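Long-range contacts in periplasmic binding protein/LacI transcriptional regulator (Burkholderia multivorans, PDB 4YLE), which probably binds a simple sugar or related solute in the periplasm and hands it to an ABC transporter for uptake: residues 165-170 with 195-200; 155-160 with 270-275. All coordinates share one frame; numbering follows the deposited sequence.

Overall arrangement
Both contacts lie on the same side of the chain's centre, their own centres about 14 Å apart, and both are partly buried: Val167 and Ile169 lie inside and Lys196 outside in contact 1, Leu157 and Ala273 inside and Lys160 outside in contact 2. Contact 1 pairs two neighbouring strands of the parallel sheet, so main-chain hydrogen bonds define it and valine and isoleucine side chains pack alongside them. Contact 2 sets helix 146-160 against residues leading into strand 274-276, with only side-chain packing across it. Contact 1 falls within the chain between 160 and 270, strand 166-171 following helix 146-160 after a short turn, and the two touch where Met195 CE lies 3.8 Å from Ala158 O.

Contact 1 of 2, residues 165-170 with 195-200; sequences DQVGIV and MKVVSV
Selenomethionine Met195 enters beside Asp165, its CB 3.4 Å from Asp165 O, just before the strand pairing begins. Lys196 then uses both of its backbone polar groups: its N donates to Asp165 O (2.8 Å) and its O receives Val167 N (2.9 Å). Its side chain shares a face with Gln166, where a long polar chain can run out to solvent. Val197 points to the other face. Its CG1 lies against Ile169 CD1 (3.7 Å) and its CG2 meets Val167 CG2, a branched apolar cluster; helix 177-193 covers Ile169, Val197 and Val200. Val198 breaks the alternation. Its N bonds to Val167 O, its CG2 lies 3.4 Å from that same oxygen, and with chi1 at -63° its CG1 turns against Gln166 CG (3.7 Å), the two side chains crossing near a right angle. Between the pairs Val167-Val197 and Ile169-Val200 the second strand has one residue more than the first, a beta bulge that leaves Ser199 N buried without a partner. Ser199 O recovers the pairing by accepting Ile169 N (2.9 Å), while Ser199 OG bonds to Gln201. Val200 returns to the Ile169 face, its CG2 4.0 Å from Ile169 CB. Strand 166-171, helix 177-193 and strand 196-202 form a parallel beta-alpha-beta unit, with 196-202 outermost in its four-stranded sheet, as expected of the Rossmann-like lobes of periplasmic binding proteins.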
ATOM      1  N   ASP A 165      27.952  -3.621   3.163  1.00 31.13           N
ATOM      2  CA  ASP A 165      27.161  -4.605   2.418  1.00 26.21           C
ATOM      3  C   ASP A 165      26.285  -3.949   1.349  1.00 32.44           C
ATOM      4  O   ASP A 165      25.594  -2.984   1.631  1.00 28.55           O
ATOM      5  CB  ASP A 165      26.251  -5.401   3.343  1.00 25.51           C
ATOM      6  CG  ASP A 165      26.975  -6.489   4.100  1.00 26.99           C
ATOM      7  OD1 ASP A 165      28.180  -6.706   3.867  1.00 28.48           O
ATOM      8  OD2 ASP A 165      26.301  -7.139   4.921  1.00 30.71           O
ATOM      9  N   GLN A 166      26.326  -4.506   0.143  1.00 28.13           N
ATOM     10  CA  GLN A 166      25.499  -4.078  -0.979  1.00 25.54           C
ATOM     11  C   GLN A 166      24.071  -4.599  -0.874  1.00 26.70           C
ATOM     12  O   GLN A 166      23.850  -5.787  -0.652  1.00 21.11           O
ATOM     13  CB  GLN A 166      26.097  -4.581  -2.289  1.00 25.32           C
ATOM     14  CG  GLN A 166      27.435  -3.932  -2.665  1.00 25.39           C
ATOM     15  CD  GLN A 166      28.013  -4.512  -3.919  1.00 27.40           C
ATOM     16  OE1 GLN A 166      27.685  -5.630  -4.309  1.00 32.62           O
ATOM     17  NE2 GLN A 166      28.900  -3.757  -4.568  1.00 39.92           N
ATOM     18  N   VAL A 167      23.085  -3.723  -1.062  1.00 20.47           N
ATOM     19  CA  VAL A 167      21.691  -4.147  -1.107  1.00 18.99           C
ATOM     20  C   VAL A 167      20.955  -3.455  -2.257  1.00 18.36           C
ATOM     21  O   VAL A 167      21.418  -2.431  -2.753  1.00 19.11           O
ATOM     22  CB  VAL A 167      20.993  -3.851   0.252  1.00 19.05           C
ATOM     23  CG1 VAL A 167      21.882  -4.379   1.389  1.00 19.88           C
ATOM     24  CG2 VAL A 167      20.757  -2.364   0.415  1.00 23.24           C
ATOM     25  N   GLY A 168      19.839  -4.046  -2.678  1.00 17.24           N
ATOM     26  CA  GLY A 168      18.965  -3.473  -3.676  1.00 17.50           C
ATOM     27  C   GLY A 168      17.598  -3.252  -3.103  1.00 17.20           C
ATOM     28  O   GLY A 168      17.161  -3.993  -2.232  1.00 16.50           O
ATOM     29  N   ILE A 169      16.933  -2.194  -3.582  1.00 16.12           N
ATOM     30  CA  ILE A 169      15.557  -1.887  -3.196  1.00 15.00           C
ATOM     31  C   ILE A 169      14.629  -2.124  -4.387  1.00 17.42           C
ATOM     32  O   ILE A 169      14.808  -1.548  -5.469  1.00 16.20           O
ATOM     33  CB  ILE A 169      15.432  -0.443  -2.696  1.00 16.88           C
ATOM     34  CG1 ILE A 169      16.322  -0.268  -1.479  1.00 16.01           C
ATOM     35  CG2 ILE A 169      13.969  -0.090  -2.361  1.00 18.87           C
ATOM     36  CD1 ILE A 169      16.369   1.157  -0.916  1.00 16.85           C
ATOM     37  N   VAL A 170      13.652  -2.989  -4.169  1.00 17.21           N
ATOM     38  CA  VAL A 170      12.610  -3.263  -5.139  1.00 15.30           C
ATOM     39  C   VAL A 170      11.380  -2.439  -4.724  1.00 18.50           C
ATOM     40  O   VAL A 170      10.744  -2.714  -3.717  1.00 20.70           O
ATOM     41  CB  VAL A 170      12.282  -4.749  -5.229  1.00 14.68           C
ATOM     42  CG1 VAL A 170      11.332  -5.011  -6.419  1.00 19.88           C
ATOM     43  CG2 VAL A 170      13.544  -5.555  -5.397  1.00 15.72           C
HETATM   44  N   MSE A 195      25.244   0.298   5.274  1.00 33.15           N
HETATM   45  CA  MSE A 195      25.107  -0.502   4.049  1.00 31.18           C
HETATM   46  C   MSE A 195      25.052   0.416   2.855  1.00 30.81           C
HETATM   47  O   MSE A 195      24.812   1.606   2.995  1.00 39.16           O
HETATM   48  CB  MSE A 195      23.855  -1.398   4.045  1.00 28.86           C
HETATM   49  CG  MSE A 195      23.868  -2.527   5.056  1.00 39.72           C
HETATM   50 SE   MSE A 195      23.028  -2.030   6.770  1.00 40.84          SE
HETATM   51  CE  MSE A 195      24.484  -2.648   7.938  1.00 36.16           C
ATOM     52  N   LYS A 196      25.297  -0.151   1.685  1.00 29.80           N
ATOM     53  CA  LYS A 196      25.286   0.588   0.432  1.00 32.09           C
ATOM     54  C   LYS A 196      24.151   0.146  -0.517  1.00 30.30           C
ATOM     55  O   LYS A 196      24.115  -0.987  -0.994  1.00 26.09           O
ATOM     56  CB  LYS A 196      26.632   0.424  -0.257  1.00 44.03           C
ATOM     57  CG  LYS A 196      26.854   1.387  -1.388  1.00 57.29           C
ATOM     58  CD  LYS A 196      28.257   1.231  -1.950  1.00 56.26           C
ATOM     59  CE  LYS A 196      28.311   1.533  -3.443  1.00 54.95           C
ATOM     60  NZ  LYS A 196      29.104   0.487  -4.157  1.00 63.40           N
ATOM     61  N   VAL A 197      23.207   1.042  -0.794  1.00 29.88           N
ATOM     62  CA  VAL A 197      22.149   0.724  -1.747  1.00 26.46           C
ATOM     63  C   VAL A 197      22.695   0.890  -3.147  1.00 25.23           C
ATOM     64  O   VAL A 197      22.964   2.012  -3.572  1.00 30.04           O
ATOM     65  CB  VAL A 197      20.903   1.627  -1.556  1.00 24.69           C
ATOM     66  CG1 VAL A 197      19.773   1.197  -2.477  1.00 23.65           C
ATOM     67  CG2 VAL A 197      20.430   1.575  -0.131  1.00 27.17           C
ATOM     68  N   VAL A 198      22.849  -0.206  -3.882  1.00 24.32           N
ATOM     69  CA  VAL A 198      23.457  -0.129  -5.208  1.00 24.76           C
ATOM     70  C   VAL A 198      22.439  -0.055  -6.347  1.00 26.37           C
ATOM     71  O   VAL A 198      22.802   0.269  -7.473  1.00 26.45           O
ATOM     72  CB  VAL A 198      24.410  -1.324  -5.427  1.00 24.76           C
ATOM     73  CG1 VAL A 198      25.518  -1.226  -4.402  1.00 28.95           C
ATOM     74  CG2 VAL A 198      23.658  -2.660  -5.319  1.00 23.15           C
ATOM     75  N   SER A 199      21.166  -0.323  -6.057  1.00 22.48           N
ATOM     76  CA  SER A 199      20.157  -0.341  -7.113  1.00 21.76           C
ATOM     77  C   SER A 199      18.779  -0.078  -6.521  1.00 21.17           C
ATOM     78  O   SER A 199      18.474  -0.597  -5.463  1.00 20.19           O
ATOM     79  CB  SER A 199      20.164  -1.685  -7.848  1.00 20.96           C
ATOM     80  OG  SER A 199      19.428  -1.608  -9.049  1.00 23.43           O
ATOM     81  N   VAL A 200      17.995   0.765  -7.192  1.00 21.11           N
ATOM     82  CA  VAL A 200      16.594   0.972  -6.830  1.00 20.31           C
ATOM     83  C   VAL A 200      15.808   0.889  -8.120  1.00 23.96           C
ATOM     84  O   VAL A 200      16.060   1.673  -9.036  1.00 23.74           O
ATOM     85  CB  VAL A 200      16.343   2.341  -6.125  1.00 21.97           C
ATOM     86  CG1 VAL A 200      14.865   2.513  -5.765  1.00 21.41           C
ATOM     87  CG2 VAL A 200      17.167   2.455  -4.854  1.00 23.68           C
TER

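Contact 2 of 2, residues 155-160 with 270-275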
ATOM      1  N   ASP A 155      15.609  -1.510   9.622  1.00 20.63           N
ATOM      2  CA  ASP A 155      16.429  -1.599  10.838  1.00 24.01           C
ATOM      3  C   ASP A 155      16.666  -3.034  11.273  1.00 25.33           C
ATOM      4  O   ASP A 155      17.761  -3.366  11.724  1.00 28.44           O
ATOM      5  CB  ASP A 155      15.779  -0.832  12.009  1.00 29.60           C
ATOM      6  CG  ASP A 155      15.943   0.677  11.898  1.00 30.96           C
ATOM      7  OD1 ASP A 155      16.786   1.144  11.104  1.00 28.92           O
ATOM      8  OD2 ASP A 155      15.217   1.396  12.622  1.00 28.68           O
ATOM      9  N   TYR A 156      15.641  -3.870  11.209  1.00 22.80           N
ATOM     10  CA  TYR A 156      15.807  -5.267  11.576  1.00 28.58           C
ATOM     11  C   TYR A 156      16.827  -5.949  10.655  1.00 28.86           C
ATOM     12  O   TYR A 156      17.733  -6.647  11.120  1.00 27.16           O
ATOM     13  CB  TYR A 156      14.468  -5.993  11.537  1.00 27.71           C
ATOM     14  CG  TYR A 156      14.529  -7.368  12.162  1.00 25.64           C
ATOM     15  CD1 TYR A 156      14.614  -7.530  13.542  1.00 27.63           C
ATOM     16  CD2 TYR A 156      14.526  -8.490  11.379  1.00 22.21           C
ATOM     17  CE1 TYR A 156      14.676  -8.798  14.112  1.00 28.79           C
ATOM     18  CE2 TYR A 156      14.591  -9.755  11.938  1.00 26.29           C
ATOM     19  CZ  TYR A 156      14.659  -9.906  13.294  1.00 28.08           C
ATOM     20  OH  TYR A 156      14.736 -11.177  13.844  1.00 36.49           O
ATOM     21  N   LEU A 157      16.681  -5.737   9.351  1.00 22.09           N
ATOM     22  CA  LEU A 157      17.657  -6.227   8.394  1.00 21.55           C
ATOM     23  C   LEU A 157      19.057  -5.736   8.691  1.00 23.89           C
ATOM     24  O   LEU A 157      20.016  -6.507   8.625  1.00 25.69           O
ATOM     25  CB  LEU A 157      17.267  -5.800   6.986  1.00 20.58           C
ATOM     26  CG  LEU A 157      18.253  -6.140   5.862  1.00 21.25           C
ATOM     27  CD1 LEU A 157      18.487  -7.655   5.703  1.00 21.49           C
ATOM     28  CD2 LEU A 157      17.714  -5.529   4.560  1.00 21.53           C
ATOM     29  N   ALA A 158      19.196  -4.457   9.012  1.00 24.15           N
ATOM     30  CA  ALA A 158      20.532  -3.892   9.265  1.00 26.48           C
ATOM     31  C   ALA A 158      21.270  -4.647  10.353  1.00 32.73           C
ATOM     32  O   ALA A 158      22.489  -4.794  10.287  1.00 37.70           O
ATOM     33  CB  ALA A 158      20.420  -2.429   9.637  1.00 29.81           C
ATOM     34  N   LYS A 159      20.540  -5.149  11.347  1.00 28.78           N
ATOM     35  CA  LYS A 159      21.172  -5.873  12.448  1.00 39.20           C
ATOM     36  C   LYS A 159      21.870  -7.138  11.942  1.00 37.81           C
ATOM     37  O   LYS A 159      22.829  -7.624  12.563  1.00 33.13           O
ATOM     38  CB  LYS A 159      20.148  -6.260  13.522  1.00 34.34           C
ATOM     39  CG  LYS A 159      19.252  -5.154  14.024  1.00 48.20           C
ATOM     40  CD  LYS A 159      20.003  -3.866  14.311  1.00 58.13           C
ATOM     41  CE  LYS A 159      19.034  -2.697  14.483  1.00 60.38           C
ATOM     42  NZ  LYS A 159      19.469  -1.502  13.691  1.00 53.56           N
ATOM     43  N   LYS A 160      21.376  -7.661  10.817  1.00 32.71           N
ATOM     44  CA  LYS A 160      21.837  -8.939  10.273  1.00 29.54           C
ATOM     45  C   LYS A 160      22.941  -8.756   9.246  1.00 40.14           C
ATOM     46  O   LYS A 160      23.650  -9.709   8.906  1.00 38.17           O
ATOM     47  CB  LYS A 160      20.655  -9.701   9.661  1.00 37.42           C
ATOM     48  CG  LYS A 160      19.676 -10.210  10.709  1.00 43.93           C
ATOM     49  CD  LYS A 160      19.274 -11.646  10.463  1.00 59.94           C
ATOM     50  CE  LYS A 160      18.795 -12.328  11.742  1.00 64.15           C
ATOM     51  NZ  LYS A 160      18.443 -13.748  11.461  1.00 70.37           N
ATOM     52  N   ARG A 270      12.938 -17.980   4.361  1.00 30.55           N
ATOM     53  CA  ARG A 270      13.065 -17.440   3.004  1.00 32.17           C
ATOM     54  C   ARG A 270      12.915 -15.908   3.013  1.00 26.85           C
ATOM     55  O   ARG A 270      13.521 -15.224   2.193  1.00 23.43           O
ATOM     56  CB  ARG A 270      12.037 -18.093   2.061  1.00 27.45           C
ATOM     57  CG  ARG A 270      12.515 -19.464   1.546  1.00 29.42           C
ATOM     58  CD  ARG A 270      11.463 -20.128   0.692  1.00 46.68           C
ATOM     59  NE  ARG A 270      10.284 -20.434   1.484  1.00 41.85           N
ATOM     60  CZ  ARG A 270       9.077 -20.648   0.976  1.00 42.94           C
ATOM     61  NH1 ARG A 270       8.880 -20.577  -0.337  1.00 48.80           N
ATOM     62  NH2 ARG A 270       8.068 -20.914   1.789  1.00 44.99           N
ATOM     63  N   VAL A 271      12.128 -15.411   3.955  1.00 23.44           N
ATOM     64  CA  VAL A 271      11.913 -13.968   4.190  1.00 23.82           C
ATOM     65  C   VAL A 271      12.268 -13.622   5.640  1.00 24.40           C
ATOM     66  O   VAL A 271      11.836 -14.307   6.571  1.00 26.66           O
ATOM     67  CB  VAL A 271      10.468 -13.584   3.903  1.00 22.10           C
ATOM     68  CG1 VAL A 271      10.195 -12.124   4.265  1.00 21.31           C
ATOM     69  CG2 VAL A 271      10.172 -13.802   2.458  1.00 23.46           C
ATOM     70  N   LEU A 272      13.039 -12.558   5.833  1.00 21.27           N
ATOM     71  CA  LEU A 272      13.519 -12.180   7.149  1.00 23.63           C
ATOM     72  C   LEU A 272      12.551 -11.318   7.977  1.00 21.46           C
ATOM     73  O   LEU A 272      12.473 -11.451   9.201  1.00 23.96           O
ATOM     74  CB  LEU A 272      14.852 -11.438   7.003  1.00 25.91           C
ATOM     75  CG  LEU A 272      15.431 -10.866   8.300  1.00 24.60           C
ATOM     76  CD1 LEU A 272      15.974 -12.009   9.155  1.00 27.02           C
ATOM     77  CD2 LEU A 272      16.513  -9.820   8.014  1.00 27.77           C
ATOM     78  N   ALA A 273      11.843 -10.423   7.319  1.00 24.62           N
ATOM     79  CA  ALA A 273      10.907  -9.544   8.013  1.00 19.70           C
ATOM     80  C   ALA A 273       9.917  -8.956   7.045  1.00 18.68           C
ATOM     81  O   ALA A 273      10.179  -8.852   5.854  1.00 17.71           O
ATOM     82  CB  ALA A 273      11.652  -8.432   8.719  1.00 22.06           C
ATOM     83  N   THR A 274       8.774  -8.568   7.590  1.00 18.84           N
ATOM     84  CA  THR A 274       7.769  -7.811   6.861  1.00 20.15           C
ATOM     85  C   THR A 274       7.156  -6.837   7.866  1.00 19.59           C
ATOM     86  O   THR A 274       7.720  -6.632   8.928  1.00 17.91           O
ATOM     87  CB  THR A 274       6.717  -8.729   6.243  1.00 16.01           C
ATOM     88  OG1 THR A 274       5.824  -7.963   5.425  1.00 19.76           O
ATOM     89  CG2 THR A 274       5.914  -9.484   7.298  1.00 18.26           C
ATOM     90  N   ALA A 275       6.028  -6.220   7.527  1.00 18.55           N
ATOM     91  CA  ALA A 275       5.392  -5.275   8.453  1.00 19.36           C
ATOM     92  C   ALA A 275       3.914  -5.393   8.274  1.00 17.76           C
ATOM     93  O   ALA A 275       3.433  -5.591   7.150  1.00 18.40           O
ATOM     94  CB  ALA A 275       5.841  -3.847   8.209  1.00 16.05           C
TER
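Tyr156 reaches Leu272 and Ala273 with its CD2 and CE2 atoms. With CG anti to the backbone N (chi1 -169°), the ring swings out from the helix, so that CE2 lies 3.8 Å from Leu272 CD1 and CD2 lies 3.9 Å from Ala273 CB. Both methyls approach the ring obliquely. The small side chain of Ala273 lets the aromatic ring come close to the backbone, and Leu313 of strand 308-314 touches both residues. Leu157, one position on, is a buried residue whose branched apolar end suits the buried space beside Leu272 and Tyr252. Its CD1 meets Leu272 CD2 at 3.7 Å, the two leucines crossing at about a right angle, and the same methyl of Leu272 also rests 3.8 Å from Leu157 CA, close to the helix backbone. Lys160, a turn further along, lends its aliphatic length instead of its charge: the chain bends at chi2 (-134°), bringing CD to 3.6 Å and CE to 3.8 Å from Leu272 CD1. NZ lies at a similar distance from that methyl, so the ammonium end runs past the leucine at the exposed side of the contact. Leu272 is thus the residue all three helix side chains meet: CD1 touches both Tyr156 and Lys160, CD2 is turned to Leu157, and Tyr252 of strand 252-254 touches Leu157, Lys160 and Leu272 alike. The backbone of Leu272 and Ala273 bonds to Val253 and Gly255 beside strand 252-254, before the chain joins strand 308-314 through Thr274 and Val314. With no hydrogen bond or salt bridge between the segments, the helix is held to the segment leading into strand 274-276 by dispersion and the burial of apolar surface, which specify shape but no precise bond direction.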